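Local coordinates for protein homoaconitase small subunit (Methanocaldococcus jannaschii, PDB 2PKP) that forms the small subunit of a homoaconitase, a hydro-lyase that reversibly dehydrates homocitrate to cis-homoaconitate and hydrates this to homoisocitrate, at residues I104-T107 against D108-K111; T138-G141 against L142-I146. One frame throughout, in Å; residues are numbered along the deposited sequence.

Contact 1. Residues I104-T107 against D108-K111; sequences IANT and DEIK
N106 and T107 open two overlapping turns into the residues that follow: N106 O accepts E109 N at 3.1 Å, and T107 O accepts I110 N at 3.0 Å. T107 to E109 thus form a short 3-10 turn. The side chain of N106 closes a smaller ring at its start. Its CG lies anti to the backbone N (chi1 179°), which brings OD1 round to the backbone N of D108 at 3.2 Å. This is an Asx turn. The N-H approaches from above the amide plane, 53° out of it. N106 OD1 also packs against D108 CB, 3.3 Å away. The D108 carboxylate is turned steeply to the N106 amide, their planes 72° apart, and a water joins the two. N106 ND2 donates to it at 3.1 Å, and it donates to D108 OD2 at 2.6 Å. E109 CG touches N106 O at 3.4 Å. The acids also have partners elsewhere in the chain: D108 OD1 forms a salt bridge with K85, and E109 OE1 one with K132. T107 and I110 are buried, both touching V56, and T107 OG1 hydrogen-bonds to A57 O. N106 therefore uses both ends of its amide, OD1 on the backbone and ND2 on the water. Hydrogen bonds and the two lysines hold the polar side chains, and the buried T107 and I110 pack the turn on the sheet.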
loop_
_atom_site.group_PDB
_atom_site.type_symbol
_atom_site.label_atom_id
_atom_site.label_comp_id
_atom_site.label_asym_id
_atom_site.label_seq_id
_atom_site.Cartn_x
_atom_site.Cartn_y
_atom_site.Cartn_z
ATOM N N ILE A 104 -8.516 -15.693 -5.149
ATOM C CA ILE A 104 -8.701 -16.892 -5.971
ATOM C C ILE A 104 -9.292 -16.529 -7.331
ATOM O O ILE A 104 -10.259 -15.778 -7.407
ATOM C CB ILE A 104 -9.638 -17.904 -5.270
ATOM C CG1 ILE A 104 -8.967 -18.415 -3.993
ATOM C CG2 ILE A 104 -9.970 -19.078 -6.213
ATOM C CD1 ILE A 104 -9.831 -19.375 -3.187
ATOM N N ALA A 105 -8.697 -17.055 -8.399
ATOM C CA ALA A 105 -9.167 -16.793 -9.761
ATOM C C ALA A 105 -8.533 -17.770 -10.743
ATOM O O ALA A 105 -7.570 -18.469 -10.404
ATOM C CB ALA A 105 -8.815 -15.360 -10.172
ATOM N N ASN A 106 -9.068 -17.824 -11.961
ATOM C CA ASN A 106 -8.493 -18.701 -12.970
ATOM C C ASN A 106 -7.295 -17.958 -13.547
ATOM O O ASN A 106 -7.427 -17.186 -14.500
ATOM C CB ASN A 106 -9.495 -19.017 -14.084
ATOM C CG ASN A 106 -8.899 -19.921 -15.153
ATOM O OD1 ASN A 106 -7.768 -20.405 -15.017
ATOM N ND2 ASN A 106 -9.652 -20.153 -16.219
ATOM N N THR A 107 -6.122 -18.198 -12.970
ATOM C CA THR A 107 -4.923 -17.508 -13.410
ATOM C C THR A 107 -4.406 -17.896 -14.785
ATOM O O THR A 107 -3.405 -17.349 -15.235
ATOM C CB THR A 107 -3.791 -17.645 -12.386
ATOM O OG1 THR A 107 -3.496 -19.028 -12.181
ATOM C CG2 THR A 107 -4.198 -17.014 -11.068
ATOM N N ASP A 108 -5.058 -18.843 -15.453
ATOM C CA ASP A 108 -4.621 -19.188 -16.807
ATOM C C ASP A 108 -4.939 -17.963 -17.685
ATOM O O ASP A 108 -4.372 -17.790 -18.761
ATOM C CB ASP A 108 -5.376 -20.409 -17.361
ATOM C CG ASP A 108 -5.011 -21.711 -16.654
ATOM O OD1 ASP A 108 -3.928 -21.792 -16.035
ATOM O OD2 ASP A 108 -5.814 -22.667 -16.735
ATOM N N GLU A 109 -5.843 -17.112 -17.201
ATOM C CA GLU A 109 -6.254 -15.914 -17.926
ATOM C C GLU A 109 -5.235 -14.791 -17.809
ATOM O O GLU A 109 -5.349 -13.773 -18.490
ATOM C CB GLU A 109 -7.603 -15.403 -17.400
ATOM C CG GLU A 109 -8.772 -16.373 -17.548
ATOM C CD GLU A 109 -9.212 -16.584 -18.995
ATOM O OE1 GLU A 109 -8.731 -15.859 -19.886
ATOM O OE2 GLU A 109 -10.055 -17.473 -19.238
ATOM N N ILE A 110 -4.248 -14.974 -16.942
ATOM C CA ILE A 110 -3.229 -13.955 -16.722
ATOM C C ILE A 110 -1.839 -14.407 -17.160
ATOM O O ILE A 110 -1.412 -15.524 -16.853
ATOM C CB ILE A 110 -3.176 -13.554 -15.233
ATOM C CG1 ILE A 110 -4.575 -13.132 -14.760
ATOM C CG2 ILE A 110 -2.173 -12.425 -15.036
ATOM C CD1 ILE A 110 -4.686 -12.932 -13.250
ATOM N N LYS A 111 -1.140 -13.528 -17.871
ATOM C CA LYS A 111 0.200 -13.824 -18.359
ATOM C C LYS A 111 1.216 -12.980 -17.620
ATOM O O LYS A 111 0.887 -11.911 -17.109
ATOM C CB LYS A 111 0.300 -13.536 -19.859
ATOM C CG LYS A 111 -0.600 -14.400 -20.722
ATOM C CD LYS A 111 -0.204 -15.864 -20.619
ATOM C CE LYS A 111 -1.028 -16.731 -21.568
ATOM N NZ LYS A 111 -0.561 -18.155 -21.572
HETATM O O HOH W 1 -8.160 -22.395 -17.829
#

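Contact 2. Residues T138-G141 against L142-I146; sequences TPKG and LEREI
K140 and R144 meet through their side chains at the start of helix 141-148. R144 leaves the backbone with CG anti to its N (chi1 177°) and stays extended to CD, then bends at chi3 (49°). This lays the guanidinium beside K140. K140 CD sits over one face, off towards the rim, 3.4 Å from R144 NH1. R144 CB and CD also pack against P139 O, with CD 3.5 Å from it. The K140 chain bends twice, at chi2 and chi4, and this curls its end back to T138, where NZ donates to T138 O at 2.9 Å. NZ also forms a salt bridge with E123, which may offset the like charge of R144, whose NH1 is not in contact with NZ.

The backbone makes the first helical turn here: R144 N bonds to K140 O at 3.1 Å, and E145 N to G141 O at the same length. The chain has just left strand 132-135 of the swivel-type aconitase fold. G141 takes a positive phi of 45° just ahead of L142.

Three waters bridge polar groups of the turn. One lies in the plane of the R144 guanidinium at its edge, accepts from R144 NE at 2.8 Å and donates to G141 O. A second joins K140 O to E143 N. A third accepts from K140 N and donates to E143 OE1 at 2.6 Å. P139 CB faces E143 CB at 4.2 Å, and P139 itself is buried against Y92 and I96 of helix 89-98. L142 packs on Y155 of helix 152-164.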
loop_
_atom_site.group_PDB
_atom_site.type_symbol
_atom_site.label_atom_id
_atom_site.label_comp_id
_atom_site.label_asym_id
_atom_site.label_seq_id
_atom_site.Cartn_x
_atom_site.Cartn_y
_atom_site.Cartn_z
ATOM N N THR A 138 -12.628 -13.062 -3.186
ATOM C CA THR A 138 -11.834 -12.442 -2.142
ATOM C C THR A 138 -12.241 -13.023 -0.790
ATOM O O THR A 138 -13.281 -13.670 -0.669
ATOM C CB THR A 138 -12.064 -10.928 -2.114
ATOM O OG1 THR A 138 -13.433 -10.667 -1.788
ATOM C CG2 THR A 138 -11.752 -10.316 -3.481
ATOM N N PRO A 139 -11.421 -12.802 0.246
ATOM C CA PRO A 139 -11.741 -13.323 1.577
ATOM C C PRO A 139 -13.028 -12.699 2.134
ATOM O O PRO A 139 -13.358 -11.549 1.833
ATOM C CB PRO A 139 -10.508 -12.943 2.399
ATOM C CG PRO A 139 -9.407 -12.911 1.379
ATOM C CD PRO A 139 -10.073 -12.205 0.228
ATOM N N LYS A 140 -13.746 -13.466 2.942
ATOM C CA LYS A 140 -14.991 -13.006 3.547
ATOM C C LYS A 140 -14.922 -13.173 5.062
ATOM O O LYS A 140 -13.893 -13.569 5.611
ATOM C CB LYS A 140 -16.169 -13.832 3.028
ATOM C CG LYS A 140 -16.375 -13.799 1.528
ATOM C CD LYS A 140 -16.847 -12.440 1.061
ATOM C CE LYS A 140 -17.218 -12.488 -0.409
ATOM N NZ LYS A 140 -16.086 -12.999 -1.224
ATOM N N GLY A 141 -16.036 -12.875 5.725
ATOM C CA GLY A 141 -16.130 -13.021 7.167
ATOM C C GLY A 141 -14.983 -12.502 8.014
ATOM O O GLY A 141 -14.451 -11.419 7.775
ATOM N N LEU A 142 -14.607 -13.283 9.020
ATOM C CA LEU A 142 -13.530 -12.901 9.926
ATOM C C LEU A 142 -12.236 -12.557 9.189
ATOM O O LEU A 142 -11.587 -11.551 9.486
ATOM C CB LEU A 142 -13.274 -14.025 10.933
ATOM C CG LEU A 142 -12.192 -13.747 11.979
ATOM C CD1 LEU A 142 -12.536 -12.476 12.748
ATOM C CD2 LEU A 142 -12.070 -14.942 12.914
ATOM N N GLU A 143 -11.866 -13.391 8.226
ATOM C CA GLU A 143 -10.651 -13.166 7.460
ATOM C C GLU A 143 -10.666 -11.808 6.780
ATOM O O GLU A 143 -9.647 -11.117 6.732
ATOM C CB GLU A 143 -10.479 -14.281 6.430
ATOM C CG GLU A 143 -9.962 -15.564 7.051
ATOM C CD GLU A 143 -10.485 -16.804 6.368
ATOM O OE1 GLU A 143 -10.510 -16.840 5.122
ATOM O OE2 GLU A 143 -10.863 -17.751 7.081
ATOM N N ARG A 144 -11.825 -11.420 6.258
ATOM C CA ARG A 144 -11.947 -10.130 5.598
ATOM C C ARG A 144 -11.727 -9.008 6.613
ATOM O O ARG A 144 -11.065 -8.017 6.309
ATOM C CB ARG A 144 -13.322 -9.996 4.931
ATOM C CG ARG A 144 -13.578 -8.641 4.271
ATOM C CD ARG A 144 -14.801 -8.690 3.356
ATOM N NE ARG A 144 -15.950 -9.303 4.018
ATOM C CZ ARG A 144 -17.122 -9.542 3.431
ATOM N NH1 ARG A 144 -17.316 -9.218 2.158
ATOM N NH2 ARG A 144 -18.098 -10.119 4.118
ATOM N N GLU A 145 -12.267 -9.174 7.820
ATOM C CA GLU A 145 -12.111 -8.164 8.872
ATOM C C GLU A 145 -10.648 -8.026 9.288
ATOM O O GLU A 145 -10.123 -6.915 9.401
ATOM C CB GLU A 145 -12.960 -8.525 10.095
ATOM C CG GLU A 145 -14.454 -8.601 9.819
ATOM C CD GLU A 145 -15.273 -8.858 11.073
ATOM O OE1 GLU A 145 -15.008 -9.862 11.771
ATOM O OE2 GLU A 145 -16.187 -8.053 11.357
ATOM N N ILE A 146 -9.991 -9.161 9.511
ATOM C CA ILE A 146 -8.587 -9.158 9.896
ATOM C C ILE A 146 -7.776 -8.464 8.803
ATOM O O ILE A 146 -6.922 -7.620 9.093
ATOM C CB ILE A 146 -8.070 -10.597 10.109
ATOM C CG1 ILE A 146 -8.770 -11.210 11.329
ATOM C CG2 ILE A 146 -6.555 -10.593 10.291
ATOM C CD1 ILE A 146 -8.479 -12.681 11.556
HETATM O O HOH W 2 -12.565 -16.052 3.721
HETATM O O HOH W 3 -13.110 -15.598 7.230
HETATM O O HOH W 4 -16.588 -9.788 6.724
#

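Overall arrangement
Contact 1 comes first, where the chain leaves strand 101-104, and starts the loop to strand 115-119. Contact 2 then turns the chain from strand 132-135 into helix 141-148. Neither closes a long loop, and they neither nest nor cross. The centres of contacts 1 and 2 are about 21 Å apart, their nearest atoms about 5 Å. A backbone hydrogen bond between I104 and E137 links their neighbourhoods, near the ends of the outermost strands 101-104 and 132-135. This is consistent with a sheet that curls towards a barrel. Contact 1 packs the loop after strand 101-104 on strands 54-57, 81-84 and 124-127, and contact 2 ties helices 89-98 and 152-164 to the sheet's edge.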